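Local coordinates for protein probable polyketide synthase 1 (Dictyostelium discoideum, PDB 2H84) that probably acts as a polyketide synthase, its C-terminal type III domain, the part described here, extending acyl chains iteratively and cyclising them, with acylpyrones as products in vitro, at residues I117-I128 and V147-G156. Numbering follows the deposited sequence.
Sequences ITHIVSVTSTGI and VERVSLNLMG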
loop_
_atom_site.group_PDB
_atom_site.type_symbol
_atom_site.label_atom_id
_atom_site.label_comp_id
_atom_site.label_asym_id
_atom_site.label_seq_id
_atom_site.Cartn_x
_atom_site.Cartn_y
_atom_site.Cartn_z
ATOM N N ILE A 117 13.973 -9.092 13.504
ATOM C CA ILE A 117 13.293 -8.230 12.542
ATOM C C ILE A 117 12.017 -7.668 13.134
ATOM O O ILE A 117 11.081 -8.402 13.443
ATOM C CB ILE A 117 12.987 -8.983 11.231
ATOM C CG1 ILE A 117 14.311 -9.257 10.517
ATOM C CG2 ILE A 117 12.015 -8.178 10.364
ATOM C CD1 ILE A 117 14.193 -9.537 9.084
ATOM N N THR A 118 11.998 -6.349 13.284
ATOM C CA THR A 118 10.864 -5.652 13.867
ATOM C C THR A 118 9.766 -5.317 12.880
ATOM O O THR A 118 8.599 -5.214 13.258
ATOM C CB THR A 118 11.311 -4.340 14.533
ATOM O OG1 THR A 118 12.067 -3.555 13.601
ATOM C CG2 THR A 118 12.148 -4.637 15.763
ATOM N N HIS A 119 10.140 -5.139 11.616
ATOM C CA HIS A 119 9.178 -4.774 10.581
ATOM C C HIS A 119 9.274 -5.598 9.314
ATOM O O HIS A 119 10.354 -6.036 8.918
ATOM C CB HIS A 119 9.351 -3.297 10.212
ATOM C CG HIS A 119 9.037 -2.354 11.332
ATOM N ND1 HIS A 119 7.844 -1.666 11.416
ATOM C CD2 HIS A 119 9.751 -2.002 12.428
ATOM C CE1 HIS A 119 7.838 -0.933 12.513
ATOM N NE2 HIS A 119 8.983 -1.119 13.146
ATOM N N ILE A 120 8.125 -5.796 8.679
ATOM C CA ILE A 120 8.060 -6.535 7.433
ATOM C C ILE A 120 7.240 -5.667 6.464
ATOM O O ILE A 120 6.085 -5.331 6.727
ATOM C CB ILE A 120 7.447 -7.943 7.686
ATOM C CG1 ILE A 120 8.020 -8.968 6.706
ATOM C CG2 ILE A 120 5.952 -7.889 7.707
ATOM C CD1 ILE A 120 7.663 -8.863 5.316
ATOM N N VAL A 121 7.880 -5.258 5.371
ATOM C CA VAL A 121 7.252 -4.417 4.365
ATOM C C VAL A 121 7.132 -5.109 3.017
ATOM O O VAL A 121 8.131 -5.463 2.394
ATOM C CB VAL A 121 8.044 -3.132 4.147
ATOM C CG1 VAL A 121 7.288 -2.215 3.166
ATOM C CG2 VAL A 121 8.284 -2.442 5.467
ATOM N N SER A 122 5.894 -5.260 2.567
ATOM C CA SER A 122 5.558 -5.904 1.307
ATOM C C SER A 122 5.265 -4.812 0.275
ATOM O O SER A 122 4.636 -3.807 0.612
ATOM C CB SER A 122 4.331 -6.793 1.541
ATOM O OG SER A 122 3.722 -7.216 0.337
ATOM N N VAL A 123 5.727 -5.008 -0.965
ATOM C CA VAL A 123 5.543 -4.041 -2.060
ATOM C C VAL A 123 5.231 -4.695 -3.425
ATOM O O VAL A 123 5.920 -5.620 -3.856
ATOM C CB VAL A 123 6.817 -3.166 -2.230
ATOM C CG1 VAL A 123 6.658 -2.228 -3.406
ATOM C CG2 VAL A 123 7.082 -2.374 -0.968
ATOM N N THR A 124 4.192 -4.201 -4.094
ATOM C CA THR A 124 3.785 -4.706 -5.405
ATOM C C THR A 124 2.665 -3.860 -5.983
ATOM O O THR A 124 1.994 -3.135 -5.240
ATOM C CB THR A 124 3.269 -6.156 -5.346
ATOM O OG1 THR A 124 3.011 -6.622 -6.680
ATOM C CG2 THR A 124 1.986 -6.244 -4.524
ATOM N N SER A 125 2.471 -3.949 -7.304
ATOM C CA SER A 125 1.412 -3.212 -7.999
ATOM C C SER A 125 0.954 -4.016 -9.201
ATOM O O SER A 125 0.160 -3.545 -10.005
ATOM C CB SER A 125 1.911 -1.851 -8.468
ATOM O OG SER A 125 2.429 -1.102 -7.384
ATOM N N THR A 126 1.459 -5.240 -9.321
ATOM C CA THR A 126 1.092 -6.108 -10.436
ATOM C C THR A 126 0.046 -7.158 -10.087
ATOM O O THR A 126 -0.241 -8.035 -10.886
ATOM C CB THR A 126 2.330 -6.824 -11.020
ATOM O OG1 THR A 126 3.223 -7.195 -9.963
ATOM C CG2 THR A 126 3.046 -5.927 -11.994
ATOM N N GLY A 127 -0.530 -7.067 -8.896
ATOM C CA GLY A 127 -1.547 -8.025 -8.501
ATOM C C GLY A 127 -2.060 -7.708 -7.112
ATOM O O GLY A 127 -1.375 -7.042 -6.343
ATOM N N ILE A 128 -3.258 -8.184 -6.786
ATOM C CA ILE A 128 -3.854 -7.928 -5.478
ATOM C C ILE A 128 -4.013 -9.192 -4.644
ATOM O O ILE A 128 -4.772 -10.089 -5.006
ATOM C CB ILE A 128 -5.244 -7.266 -5.628
ATOM C CG1 ILE A 128 -5.132 -6.010 -6.497
ATOM C CG2 ILE A 128 -5.813 -6.922 -4.262
ATOM C CD1 ILE A 128 -4.188 -4.957 -5.943
ATOM N N VAL A 147 5.524 -9.000 14.643
ATOM C CA VAL A 147 6.276 -8.136 13.738
ATOM C C VAL A 147 5.307 -7.158 13.073
ATOM O O VAL A 147 4.211 -7.538 12.663
ATOM C CB VAL A 147 7.022 -8.970 12.656
ATOM C CG1 VAL A 147 6.026 -9.630 11.728
ATOM C CG2 VAL A 147 7.984 -8.089 11.872
ATOM N N GLU A 148 5.713 -5.893 12.989
ATOM C CA GLU A 148 4.876 -4.856 12.397
ATOM C C GLU A 148 4.784 -4.933 10.877
ATOM O O GLU A 148 5.806 -5.014 10.184
ATOM C CB GLU A 148 5.369 -3.475 12.842
ATOM C CG GLU A 148 5.001 -3.173 14.282
ATOM C CD GLU A 148 5.374 -1.769 14.727
ATOM O OE1 GLU A 148 5.063 -0.796 13.999
ATOM O OE2 GLU A 148 5.968 -1.652 15.822
ATOM N N ARG A 149 3.545 -4.914 10.373
ATOM C CA ARG A 149 3.286 -5.001 8.935
ATOM C C ARG A 149 3.037 -3.658 8.243
ATOM O O ARG A 149 2.417 -2.754 8.804
ATOM C CB ARG A 149 2.085 -5.906 8.643
ATOM C CG ARG A 149 1.817 -6.999 9.652
ATOM C CD ARG A 149 1.058 -8.171 9.021
ATOM N NE ARG A 149 0.044 -7.790 8.032
ATOM C CZ ARG A 149 -1.082 -7.134 8.304
ATOM N NH1 ARG A 149 -1.368 -6.759 9.549
ATOM N NH2 ARG A 149 -1.937 -6.867 7.325
ATOM N N VAL A 150 3.523 -3.557 7.007
ATOM C CA VAL A 150 3.377 -2.366 6.174
ATOM C C VAL A 150 3.151 -2.804 4.728
ATOM O O VAL A 150 4.014 -3.456 4.148
ATOM C CB VAL A 150 4.648 -1.494 6.218
ATOM C CG1 VAL A 150 4.458 -0.262 5.363
ATOM C CG2 VAL A 150 4.953 -1.100 7.634
ATOM N N SER A 151 2.001 -2.464 4.146
ATOM C CA SER A 151 1.718 -2.833 2.749
ATOM C C SER A 151 1.853 -1.654 1.776
ATOM O O SER A 151 0.889 -0.937 1.548
ATOM C CB SER A 151 0.303 -3.404 2.614
ATOM O OG SER A 151 0.161 -4.665 3.251
ATOM N N LEU A 152 3.041 -1.446 1.212
ATOM C CA LEU A 152 3.254 -0.362 0.249
ATOM C C LEU A 152 2.858 -0.848 -1.147
ATOM O O LEU A 152 3.717 -1.283 -1.921
ATOM C CB LEU A 152 4.728 0.058 0.182
ATOM C CG LEU A 152 5.287 1.278 0.917
ATOM C CD1 LEU A 152 6.568 1.718 0.195
ATOM C CD2 LEU A 152 4.271 2.420 0.936
ATOM N N ASN A 153 1.573 -0.773 -1.481
ATOM C CA ASN A 153 1.130 -1.231 -2.786
ATOM C C ASN A 153 0.496 -0.135 -3.651
ATOM O O ASN A 153 -0.024 0.864 -3.150
ATOM C CB ASN A 153 0.140 -2.373 -2.599
ATOM C CG ASN A 153 0.629 -3.405 -1.612
ATOM O OD1 ASN A 153 1.684 -4.018 -1.805
ATOM N ND2 ASN A 153 -0.138 -3.609 -0.540
ATOM N N LEU A 154 0.548 -0.340 -4.963
ATOM C CA LEU A 154 -0.038 0.589 -5.922
ATOM C C LEU A 154 0.790 1.833 -6.167
ATOM O O LEU A 154 0.251 2.862 -6.540
ATOM C CB LEU A 154 -1.452 0.992 -5.481
ATOM C CG LEU A 154 -2.434 -0.162 -5.210
ATOM C CD1 LEU A 154 -3.834 0.381 -4.999
ATOM C CD2 LEU A 154 -2.432 -1.131 -6.374
ATOM N N MET A 155 2.102 1.747 -5.973
ATOM C CA MET A 155 2.952 2.908 -6.207
ATOM C C MET A 155 3.659 2.811 -7.552
ATOM O O MET A 155 4.282 3.774 -8.010
ATOM C CB MET A 155 3.969 3.077 -5.075
ATOM C CG MET A 155 3.313 3.444 -3.756
ATOM S SD MET A 155 4.430 4.082 -2.525
ATOM C CE MET A 155 4.223 5.810 -2.744
ATOM N N GLY A 156 3.561 1.645 -8.181
ATOM C CA GLY A 156 4.166 1.462 -9.483
ATOM C C GLY A 156 5.651 1.181 -9.502
ATOM O O GLY A 156 6.233 0.798 -8.491
#
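Strands 119-124 and 148-153 are the parallel pair of a beta-alpha-beta unit in the thiolase fold, joined through helix 133-141. Ile120 and Ser122 each bond through both N and O: Ile120 N donates to Glu148 O at 2.9 Å and Ser122 N to Val150 O, while Ile120 O and Ser122 O accept hydrogen bonds from Val150 N and Leu152 N. On one face Val121 packs along Val150, Val121 CG2 at 3.8 Å from Val150 CB; beyond them Val123 CG2 rests on Leu152 CB. At the other end of this face the side chains of His119 and Glu148 run alongside each other, ring and carboxylate turned 58° from coplanar, with His119 CE1 at 3.2 Å from Glu148 OE1. The carboxylate's salt bridge is with Arg165 of the second subunit, OE1 to NH1. Past the strands, Ser125 OG, anti to its carbonyl carbon (chi1 -56°), accepts a hydrogen bond from Gly156 N at 3.1 Å and a weak one from Leu154 N. This ties the loop after strand 119-124 to the backbone just before Cys157, the predicted active-site residue. Strand 178-185 flanks 119-124 on its other edge, helix 159-171 covers Val123 and Leu152, helix 133-141 covers Ile120 and Ser122, and 148-153 ends the sheet within this chain, bordering the second subunit.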